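Local coordinates for protein mevalonate kinase (Staphylococcus aureus, PDB 2X7I) that probably phosphorylates mevalonate with ATP, as a GHMP-family kinase of the mevalonate pathway to isoprenoids, at residues 14-19 with 144-149; 107-112 with 150-155; 165-170 with 219-224; 227-232 with 277-282. All coordinates share one frame; numbering follows the deposited sequence.

Contact 1 of 4, residues 14-19 with 144-149; sequences KIILIG and SGIDTQ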
# COMPACT_ATOMS: atom_id res chain seq x y z
N LYS A 14 1.45 -0.63 1.78
CA LYS A 14 1.49 -2.07 1.49
C LYS A 14 0.99 -2.36 0.07
O LYS A 14 0.26 -1.56 -0.51
CB LYS A 14 0.70 -2.84 2.54
CG LYS A 14 -0.63 -3.40 2.10
CD LYS A 14 -1.68 -2.35 1.77
CE LYS A 14 -2.68 -2.92 0.78
NZ LYS A 14 -3.86 -2.06 0.53
N ILE A 15 1.40 -3.50 -0.48
CA ILE A 15 0.89 -3.95 -1.77
C ILE A 15 0.33 -5.35 -1.65
O ILE A 15 0.91 -6.21 -1.01
CB ILE A 15 1.98 -3.93 -2.88
CG1 ILE A 15 2.60 -2.53 -2.98
CG2 ILE A 15 1.39 -4.36 -4.23
CD1 ILE A 15 2.96 -2.08 -4.38
N ILE A 16 -0.84 -5.56 -2.26
CA ILE A 16 -1.38 -6.89 -2.45
C ILE A 16 -0.76 -7.37 -3.75
O ILE A 16 -1.16 -6.94 -4.83
CB ILE A 16 -2.93 -6.88 -2.57
CG1 ILE A 16 -3.59 -6.25 -1.33
CG2 ILE A 16 -3.44 -8.30 -2.76
CD1 ILE A 16 -3.25 -6.93 -0.01
N LEU A 17 0.26 -8.22 -3.64
CA LEU A 17 0.94 -8.75 -4.82
C LEU A 17 -0.03 -9.55 -5.68
O LEU A 17 -0.06 -9.40 -6.90
CB LEU A 17 2.10 -9.65 -4.40
CG LEU A 17 3.35 -8.96 -3.86
CD1 LEU A 17 4.41 -10.03 -3.62
CD2 LEU A 17 3.89 -7.90 -4.80
N ILE A 18 -0.80 -10.41 -5.02
CA ILE A 18 -1.81 -11.24 -5.67
C ILE A 18 -2.98 -11.30 -4.71
O ILE A 18 -2.78 -11.48 -3.51
CB ILE A 18 -1.34 -12.68 -5.91
CG1 ILE A 18 0.04 -12.71 -6.55
CG2 ILE A 18 -2.32 -13.45 -6.79
CD1 ILE A 18 0.81 -13.98 -6.22
N GLY A 19 -4.19 -11.17 -5.25
CA GLY A 19 -5.40 -11.17 -4.44
C GLY A 19 -6.25 -9.96 -4.73
O GLY A 19 -5.78 -9.00 -5.36
N SER A 144 -8.57 -2.23 7.87
CA SER A 144 -8.05 -3.29 7.03
C SER A 144 -7.08 -4.10 7.87
O SER A 144 -5.96 -3.66 8.12
CB SER A 144 -7.40 -2.73 5.77
OG SER A 144 -6.90 -3.79 4.96
N GLY A 145 -7.53 -5.26 8.34
CA GLY A 145 -6.70 -6.14 9.15
C GLY A 145 -5.41 -6.55 8.46
O GLY A 145 -4.33 -6.53 9.07
N ILE A 146 -5.51 -6.94 7.19
CA ILE A 146 -4.33 -7.39 6.45
C ILE A 146 -3.32 -6.25 6.25
O ILE A 146 -2.12 -6.46 6.45
CB ILE A 146 -4.70 -8.06 5.10
CG1 ILE A 146 -3.46 -8.74 4.50
CG2 ILE A 146 -5.29 -7.05 4.11
CD1 ILE A 146 -3.78 -9.77 3.40
N ASP A 147 -3.80 -5.06 5.89
CA ASP A 147 -2.93 -3.90 5.65
C ASP A 147 -2.21 -3.52 6.94
O ASP A 147 -1.00 -3.36 6.95
CB ASP A 147 -3.72 -2.68 5.15
CG ASP A 147 -4.39 -2.90 3.78
OD1 ASP A 147 -4.40 -4.04 3.25
OD2 ASP A 147 -4.92 -1.90 3.22
N THR A 148 -2.95 -3.40 8.04
CA THR A 148 -2.36 -3.00 9.30
C THR A 148 -1.32 -4.01 9.82
O THR A 148 -0.25 -3.64 10.28
CB THR A 148 -3.43 -2.76 10.39
OG1 THR A 148 -4.42 -1.84 9.90
CG2 THR A 148 -2.80 -2.19 11.65
N GLN A 149 -1.65 -5.29 9.74
CA GLN A 149 -0.73 -6.33 10.19
C GLN A 149 0.53 -6.39 9.32
O GLN A 149 1.64 -6.50 9.83
CB GLN A 149 -1.43 -7.69 10.26
CG GLN A 149 -0.52 -8.88 10.59
CD GLN A 149 0.20 -8.76 11.93
OE1 GLN A 149 -0.13 -7.90 12.75
NE2 GLN A 149 1.18 -9.64 12.16
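Lys14 meets Asp147 in a buried salt bridge between strand 6-16 and the first turn of helix 145-153. This is a strand-to-helix contact in the N-terminal domain of a GHMP kinase. The lysine leaves the strand toward the helix and bends at its second torsion (chi2 -66°). The bend lays the chain over one face of the Asp147 carboxylate. CD sits almost directly above the carboxylate carbon, with Lys14 CD and Asp147 CG 3.4 Å apart. Lys14 NZ then reaches Asp147 OD2 at 2.9 Å, coming from above the carboxylate plane, 47° out of it. The ammonium also hydrogen-bonds to the carbonyl O of Gly100, in the glycine-rich loop that is a family hallmark. So the carboxylate is not its sole anchor. A bound citric acid, probably from crystallisation, lies about 3 Å from the Lys14 side chain. This is consistent with a place in the active-site cleft, where GHMP kinases carry out phosphoryl transfer.

Ile15 points away from the helix and packs on Phe34 of strand 29-45. Ile16 turns its end back toward it, and its CD1 touches Ile146 CD1 loosely at 4.5 Å. Ile16 and Ile146 both also pack on Ala31 of strand 29-45, which gives the loose pair a common floor. At Leu17 and Ile18 the chain turns a corner, and both side chains pack on helix 226-243 instead. On the helix side, Ser144 is the N-cap: its OG accepts a weak bond from Asp147 N at 3.5 Å.

Contact 2 of 4, residues 107-112 with 150-155; sequences VAVAFV and TIVSGK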
# COMPACT_ATOMS: atom_id res chain seq x y z
N VAL A 107 -1.49 6.15 7.20
CA VAL A 107 -1.81 7.34 7.99
C VAL A 107 -2.12 6.95 9.43
O VAL A 107 -1.62 7.58 10.38
CB VAL A 107 -3.00 8.14 7.35
CG1 VAL A 107 -3.52 9.20 8.30
CG2 VAL A 107 -2.55 8.80 6.04
N ALA A 108 -2.91 5.89 9.61
CA ALA A 108 -3.34 5.48 10.94
C ALA A 108 -2.17 4.96 11.78
O ALA A 108 -2.08 5.29 12.95
CB ALA A 108 -4.44 4.45 10.86
N VAL A 109 -1.30 4.16 11.19
CA VAL A 109 -0.12 3.65 11.89
C VAL A 109 0.85 4.80 12.25
O VAL A 109 1.38 4.84 13.36
CB VAL A 109 0.60 2.57 11.06
CG1 VAL A 109 1.95 2.18 11.68
CG2 VAL A 109 -0.30 1.33 10.92
N ALA A 110 1.06 5.72 11.31
CA ALA A 110 1.90 6.89 11.51
C ALA A 110 1.32 7.80 12.59
O ALA A 110 2.05 8.27 13.48
CB ALA A 110 2.06 7.65 10.22
N PHE A 111 0.02 8.06 12.52
CA PHE A 111 -0.62 8.94 13.48
C PHE A 111 -0.57 8.38 14.91
O PHE A 111 -0.34 9.13 15.88
CB PHE A 111 -2.06 9.26 13.10
CG PHE A 111 -2.70 10.22 14.02
CD1 PHE A 111 -2.51 11.58 13.87
CD2 PHE A 111 -3.45 9.78 15.09
CE1 PHE A 111 -3.07 12.48 14.76
CE2 PHE A 111 -4.01 10.67 15.98
CZ PHE A 111 -3.83 12.02 15.81
N VAL A 112 -0.80 7.08 15.05
CA VAL A 112 -0.79 6.43 16.36
C VAL A 112 0.62 6.44 16.96
O VAL A 112 0.79 6.73 18.13
CB VAL A 112 -1.31 4.99 16.32
CG1 VAL A 112 -1.00 4.28 17.65
CG2 VAL A 112 -2.80 4.97 16.02
N THR A 150 0.37 -6.30 8.00
CA THR A 150 1.53 -6.31 7.10
C THR A 150 2.43 -5.11 7.39
O THR A 150 3.64 -5.27 7.52
CB THR A 150 1.10 -6.27 5.62
OG1 THR A 150 0.21 -7.37 5.35
CG2 THR A 150 2.30 -6.35 4.70
N ILE A 151 1.84 -3.94 7.51
CA ILE A 151 2.57 -2.71 7.78
C ILE A 151 3.29 -2.73 9.14
O ILE A 151 4.49 -2.48 9.20
CB ILE A 151 1.65 -1.47 7.71
CG1 ILE A 151 1.24 -1.20 6.25
CG2 ILE A 151 2.34 -0.23 8.25
CD1 ILE A 151 0.15 -0.18 6.14
N VAL A 152 2.57 -3.03 10.21
CA VAL A 152 3.13 -3.03 11.56
C VAL A 152 4.24 -4.07 11.75
O VAL A 152 5.33 -3.74 12.20
CB VAL A 152 2.04 -3.23 12.63
CG1 VAL A 152 2.67 -3.44 13.99
CG2 VAL A 152 1.13 -2.03 12.65
N SER A 153 3.95 -5.31 11.37
CA SER A 153 4.93 -6.40 11.45
C SER A 153 6.13 -6.22 10.53
O SER A 153 7.20 -6.73 10.80
CB SER A 153 4.27 -7.74 11.13
OG SER A 153 3.86 -7.81 9.76
N GLY A 154 5.95 -5.51 9.42
CA GLY A 154 6.99 -5.41 8.39
C GLY A 154 7.26 -6.74 7.69
O GLY A 154 8.34 -6.96 7.13
N LYS A 155 6.26 -7.63 7.73
CA LYS A 155 6.38 -8.96 7.14
C LYS A 155 5.23 -9.24 6.17
O LYS A 155 4.16 -8.61 6.27
CB LYS A 155 6.40 -10.00 8.25
CG LYS A 155 7.67 -9.94 9.10
CD LYS A 155 7.44 -10.58 10.47
CE LYS A 155 8.74 -10.73 11.25
NZ LYS A 155 9.54 -9.47 11.20
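One methyl group carries the whole of this helix-to-helix contact from one side. Val109 CG2 meets Val152 CG2 at 4.0 Å and Ile151 CG2 at 4.1 Å. Two successive residues of helix 145-153 thus each present a single methyl to it. In Val109 the torsion (chi1 172°) sets CG2 beside the backbone N, while CG1 stands opposite that N. Val152 has nearly the same torsion and also uses the methyl beside its own N. Ile151 uses its short branch, CG2. The side chains meet at a slant, and no hydrogen bond joins the two segments.

Both helices belong to the N-terminal domain of the GHMP fold, and helix 103-119 follows its glycine-rich loop. The small apolar cluster has neighbours from two further elements. Val109 and Ile151 both touch Ser11 of strand 6-16, and Val152 packs on Ile129 of helix 125-140. Just past the contact helix 145-153 ends. Gly154 leaves helical geometry with a positive phi of 67°, and Ser153 OG accepts from Lys155 N at 3.1 Å in an ST turn.

Contact 3 of 4, residues 165-170 with 219-224; sequences ETLKTL and DVIEHH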
# COMPACT_ATOMS: atom_id res chain seq x y z
N GLU A 165 -1.55 -16.46 7.83
CA GLU A 165 -0.22 -16.55 8.44
C GLU A 165 0.60 -15.30 8.15
O GLU A 165 0.36 -14.61 7.17
CB GLU A 165 0.56 -17.76 7.91
CG GLU A 165 -0.19 -19.09 7.94
CD GLU A 165 -0.54 -19.56 9.34
OE1 GLU A 165 -1.52 -20.34 9.48
OE2 GLU A 165 0.16 -19.17 10.30
N THR A 166 1.56 -15.03 9.02
CA THR A 166 2.54 -13.98 8.81
C THR A 166 3.85 -14.65 8.47
O THR A 166 4.34 -15.47 9.24
CB THR A 166 2.70 -13.10 10.05
OG1 THR A 166 1.51 -12.33 10.24
CG2 THR A 166 3.89 -12.14 9.88
N LEU A 167 4.40 -14.34 7.31
CA LEU A 167 5.63 -15.00 6.85
C LEU A 167 6.86 -14.30 7.42
O LEU A 167 6.75 -13.32 8.16
CB LEU A 167 5.68 -15.03 5.32
CG LEU A 167 4.43 -15.56 4.58
CD1 LEU A 167 4.65 -15.54 3.07
CD2 LEU A 167 4.05 -16.96 5.05
N LYS A 168 8.04 -14.81 7.09
CA LYS A 168 9.29 -14.16 7.46
C LYS A 168 9.55 -12.98 6.52
O LYS A 168 8.93 -12.89 5.46
CB LYS A 168 10.45 -15.16 7.43
CG LYS A 168 10.35 -16.20 8.53
CD LYS A 168 10.95 -17.56 8.14
CE LYS A 168 12.32 -17.76 8.70
NZ LYS A 168 12.79 -19.16 8.49
N THR A 169 10.45 -12.08 6.91
CA THR A 169 10.76 -10.87 6.13
C THR A 169 10.95 -11.18 4.64
O THR A 169 11.55 -12.18 4.28
CB THR A 169 12.03 -10.15 6.68
OG1 THR A 169 11.71 -9.51 7.92
CG2 THR A 169 12.53 -9.09 5.70
N LEU A 170 10.44 -10.30 3.79
CA LEU A 170 10.51 -10.52 2.34
C LEU A 170 11.95 -10.48 1.84
O LEU A 170 12.70 -9.54 2.12
CB LEU A 170 9.66 -9.50 1.58
CG LEU A 170 9.39 -9.86 0.10
CD1 LEU A 170 8.67 -11.20 -0.02
CD2 LEU A 170 8.62 -8.76 -0.61
N ASP A 219 4.62 -20.39 -1.21
CA ASP A 219 5.82 -21.24 -1.22
C ASP A 219 6.98 -20.57 -1.96
O ASP A 219 8.11 -20.53 -1.46
CB ASP A 219 5.52 -22.60 -1.84
CG ASP A 219 4.83 -23.55 -0.87
OD1 ASP A 219 3.60 -23.77 -1.02
OD2 ASP A 219 5.52 -24.05 0.06
N VAL A 220 6.68 -20.03 -3.13
CA VAL A 220 7.65 -19.27 -3.93
C VAL A 220 8.33 -18.16 -3.12
O VAL A 220 9.52 -17.94 -3.24
CB VAL A 220 6.96 -18.69 -5.19
CG1 VAL A 220 7.64 -17.41 -5.67
CG2 VAL A 220 6.91 -19.75 -6.29
N ILE A 221 7.56 -17.46 -2.29
CA ILE A 221 8.09 -16.39 -1.45
C ILE A 221 8.89 -16.94 -0.27
O ILE A 221 9.96 -16.42 0.05
CB ILE A 221 6.94 -15.45 -0.97
CG1 ILE A 221 6.61 -14.44 -2.07
CG2 ILE A 221 7.31 -14.73 0.32
CD1 ILE A 221 5.16 -14.07 -2.16
N GLU A 222 8.37 -17.99 0.36
CA GLU A 222 9.08 -18.65 1.46
C GLU A 222 10.45 -19.21 1.04
O GLU A 222 11.35 -19.35 1.88
CB GLU A 222 8.23 -19.79 2.02
CG GLU A 222 7.02 -19.32 2.82
CD GLU A 222 5.92 -20.37 2.89
OE1 GLU A 222 6.22 -21.58 2.89
OE2 GLU A 222 4.74 -19.98 2.96
N HIS A 223 10.60 -19.55 -0.24
CA HIS A 223 11.84 -20.17 -0.73
C HIS A 223 12.64 -19.23 -1.66
O HIS A 223 13.58 -19.66 -2.34
CB HIS A 223 11.53 -21.52 -1.40
CG HIS A 223 10.77 -22.46 -0.51
ND1 HIS A 223 11.26 -22.90 0.71
CD2 HIS A 223 9.56 -23.05 -0.65
CE1 HIS A 223 10.38 -23.70 1.28
NE2 HIS A 223 9.34 -23.81 0.47
N HIS A 224 12.24 -17.96 -1.67
CA HIS A 224 13.03 -16.87 -2.27
C HIS A 224 13.25 -17.05 -3.77
O HIS A 224 14.35 -16.79 -4.27
CB HIS A 224 14.37 -16.71 -1.55
CG HIS A 224 14.25 -16.72 -0.05
ND1 HIS A 224 13.57 -15.75 0.65
CD2 HIS A 224 14.73 -17.60 0.87
CE1 HIS A 224 13.63 -16.02 1.94
NE2 HIS A 224 14.32 -17.14 2.10
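The chain leaving strand 163-166 runs in extended form past the last turn of helix 203-222, with Leu167 CA 7.4 Å from Glu222 CA and Leu170 CA 7.4 Å from Ile221 CA. Two leucines from the extended segment close on one helix residue. Leu167 CD1 lies 3.9 Å from Ile221 CG2, and Leu170 CD1 lies 3.8 Å from the same methyl. That short branch of Ile221 is therefore gripped by two leucine ends. Leu167 crosses Ile221 at about a right angle, while Leu170 comes in at a slant. In Leu170, CG stands opposite the backbone N (chi1 -166°), which carries its end back to the helix although its CB does not point there.

Leu167 also has a polar neighbour. Its CD2 rests 3.7 Å from Glu222 OE2, the end of an extended side chain that crosses it at about a right angle. This is van der Waals contact, not a hydrogen bond. The helix ends here in a Schellman motif, with His224 N bonded to Ile221 O at 3.2 Å and Lys225 N to Val220 O. His224 is the C-prime residue with positive phi. Its ND1 hydrogen-bonds to the carbonyl O of Ser171, which links the helix end to the chain just after Leu170.

The contact joins the end of an N-terminal sheet strand to helix 203-222, which packs on helix 226-243 through Val220. Leu170 packs on Val32 and Ile221 on Ile30, both of strand 29-45. Leu167 touches Pro156, just before strand 157-160.

Contact 4 of 4, residues 227-232 with 277-282; sequences EALADI and LLLAKD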
# COMPACT_ATOMS: atom_id res chain seq x y z
N GLU A 227 12.22 -15.92 -10.12
CA GLU A 227 11.76 -16.45 -11.41
C GLU A 227 10.35 -17.06 -11.33
O GLU A 227 9.51 -16.82 -12.22
CB GLU A 227 12.76 -17.47 -11.99
CG GLU A 227 13.25 -18.60 -11.04
CD GLU A 227 12.48 -19.92 -11.15
OE1 GLU A 227 13.03 -20.97 -10.72
OE2 GLU A 227 11.33 -19.93 -11.66
N ALA A 228 10.08 -17.83 -10.28
CA ALA A 228 8.77 -18.46 -10.11
C ALA A 228 7.69 -17.41 -9.84
O ALA A 228 6.56 -17.54 -10.33
CB ALA A 228 8.81 -19.48 -9.01
N LEU A 229 8.01 -16.38 -9.07
CA LEU A 229 7.07 -15.28 -8.87
C LEU A 229 6.79 -14.55 -10.19
O LEU A 229 5.67 -14.12 -10.43
CB LEU A 229 7.57 -14.28 -7.81
CG LEU A 229 6.53 -13.26 -7.34
CD1 LEU A 229 5.32 -13.94 -6.68
CD2 LEU A 229 7.14 -12.24 -6.40
N ALA A 230 7.80 -14.43 -11.03
CA ALA A 230 7.62 -13.89 -12.38
C ALA A 230 6.62 -14.74 -13.20
O ALA A 230 5.68 -14.22 -13.80
CB ALA A 230 8.96 -13.80 -13.10
N ASP A 231 6.82 -16.05 -13.19
CA ASP A 231 5.88 -16.99 -13.80
C ASP A 231 4.46 -16.73 -13.29
O ASP A 231 3.54 -16.50 -14.07
CB ASP A 231 6.33 -18.42 -13.51
CG ASP A 231 5.34 -19.47 -13.99
OD1 ASP A 231 4.40 -19.14 -14.74
OD2 ASP A 231 5.52 -20.64 -13.61
N ILE A 232 4.30 -16.73 -11.97
CA ILE A 232 3.00 -16.51 -11.33
C ILE A 232 2.36 -15.17 -11.72
O ILE A 232 1.17 -15.12 -12.01
CB ILE A 232 3.11 -16.65 -9.79
CG1 ILE A 232 3.35 -18.12 -9.42
CG2 ILE A 232 1.86 -16.14 -9.10
CD1 ILE A 232 3.80 -18.34 -8.01
N LEU A 277 2.18 -3.72 -11.48
CA LEU A 277 3.41 -4.22 -10.89
C LEU A 277 4.26 -4.89 -11.97
O LEU A 277 3.80 -5.83 -12.62
CB LEU A 277 3.09 -5.22 -9.77
CG LEU A 277 1.99 -4.82 -8.77
CD1 LEU A 277 1.65 -5.96 -7.83
CD2 LEU A 277 2.40 -3.60 -7.98
N LEU A 278 5.49 -4.40 -12.17
CA LEU A 278 6.41 -5.00 -13.15
C LEU A 278 7.66 -5.49 -12.44
O LEU A 278 8.21 -4.80 -11.59
CB LEU A 278 6.81 -3.99 -14.24
CG LEU A 278 5.65 -3.35 -15.03
CD1 LEU A 278 6.15 -2.22 -15.94
CD2 LEU A 278 4.93 -4.40 -15.84
N LEU A 279 8.12 -6.69 -12.81
CA LEU A 279 9.27 -7.31 -12.17
C LEU A 279 10.51 -7.13 -13.03
O LEU A 279 10.49 -7.40 -14.23
CB LEU A 279 8.99 -8.79 -11.91
CG LEU A 279 7.87 -9.13 -10.92
CD1 LEU A 279 7.91 -10.61 -10.56
CD2 LEU A 279 7.96 -8.28 -9.64
N ALA A 280 11.59 -6.67 -12.40
CA ALA A 280 12.87 -6.46 -13.06
C ALA A 280 13.94 -7.15 -12.24
O ALA A 280 13.80 -7.26 -11.02
CB ALA A 280 13.18 -4.99 -13.17
N LYS A 281 14.98 -7.62 -12.91
CA LYS A 281 16.05 -8.38 -12.27
C LYS A 281 17.01 -7.49 -11.47
O LYS A 281 17.55 -7.93 -10.45
CB LYS A 281 16.85 -9.17 -13.31
CG LYS A 281 16.02 -10.20 -14.07
CD LYS A 281 16.86 -10.95 -15.13
CE LYS A 281 16.20 -12.25 -15.58
NZ LYS A 281 17.14 -13.09 -16.40
N ASP A 282 17.23 -6.26 -11.94
CA ASP A 282 18.22 -5.37 -11.31
C ASP A 282 17.78 -3.92 -11.34
O ASP A 282 16.79 -3.57 -12.01
CB ASP A 282 19.61 -5.54 -11.97
CG ASP A 282 19.63 -5.17 -13.45
OD1 ASP A 282 18.82 -4.33 -13.89
OD2 ASP A 282 20.49 -5.71 -14.18
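Leu279 supplies one whole side of this contact, and Leu229 with Ala230 supplies the other. Leu279 points from strand 276-280 toward helix 226-243, and its CG stands beside the backbone N (chi1 -65°). This sends CD1 down onto the helix backbone. CD1 of Leu279 lies 3.8 Å from Ala230 CA and 4.1 Å from the carbonyl carbon of Leu229. The leucine end thus rests on main-chain atoms, which the small alanine leaves within easy reach. The side chains themselves meet less closely. Ala230 CB is 4.2 Å from Leu279 CD1, and Leu229 CG is 4.4 Å from it. Both helix side chains leave the backbone across the line to the strand. They therefore flank the leucine methyl instead of facing it. No hydrogen bond crosses, and all three residues are buried.

Helix and strand belong to the C-terminal domain of the GHMP fold. Its four-stranded antiparallel sheet has the order 264-267, 276-280, 175-180, 300-305. Strand 276-280 is an inner strand, bonded to both 264-267 and 175-180. Helix 226-243 lies against this sheet, and its Phe226 and Phe233 also pack on Leu279. Met176 of strand 175-180 touches Leu279 from within the sheet. Leu229 reaches Val220 of helix 203-222, and Ala230 packs on Ile263 near strand 264-267.

In the fold
Contacts 1 and 2 share helix 145-153 in the N-terminal domain, with centres 11 Å apart, and their segments alternate along the chain. They meet where Lys14 CB packs on Ile151 CG1. Contact 3 follows in the chain. Its extended segment comes off the N-terminal mixed sheet, and its helix 203-222 leads into helix 226-243 of contact 4, where Val220 packs on Ala228 and Ile232. Contacts 2 and 4 lie farthest apart, about 26 Å between centres, and do not touch. Ile15 and Ile18 bridge contact 1 to Leu277 and Ile232. The set thus runs from the N-terminal to the C-terminal domain, consistent with a GHMP kinase cleft between them.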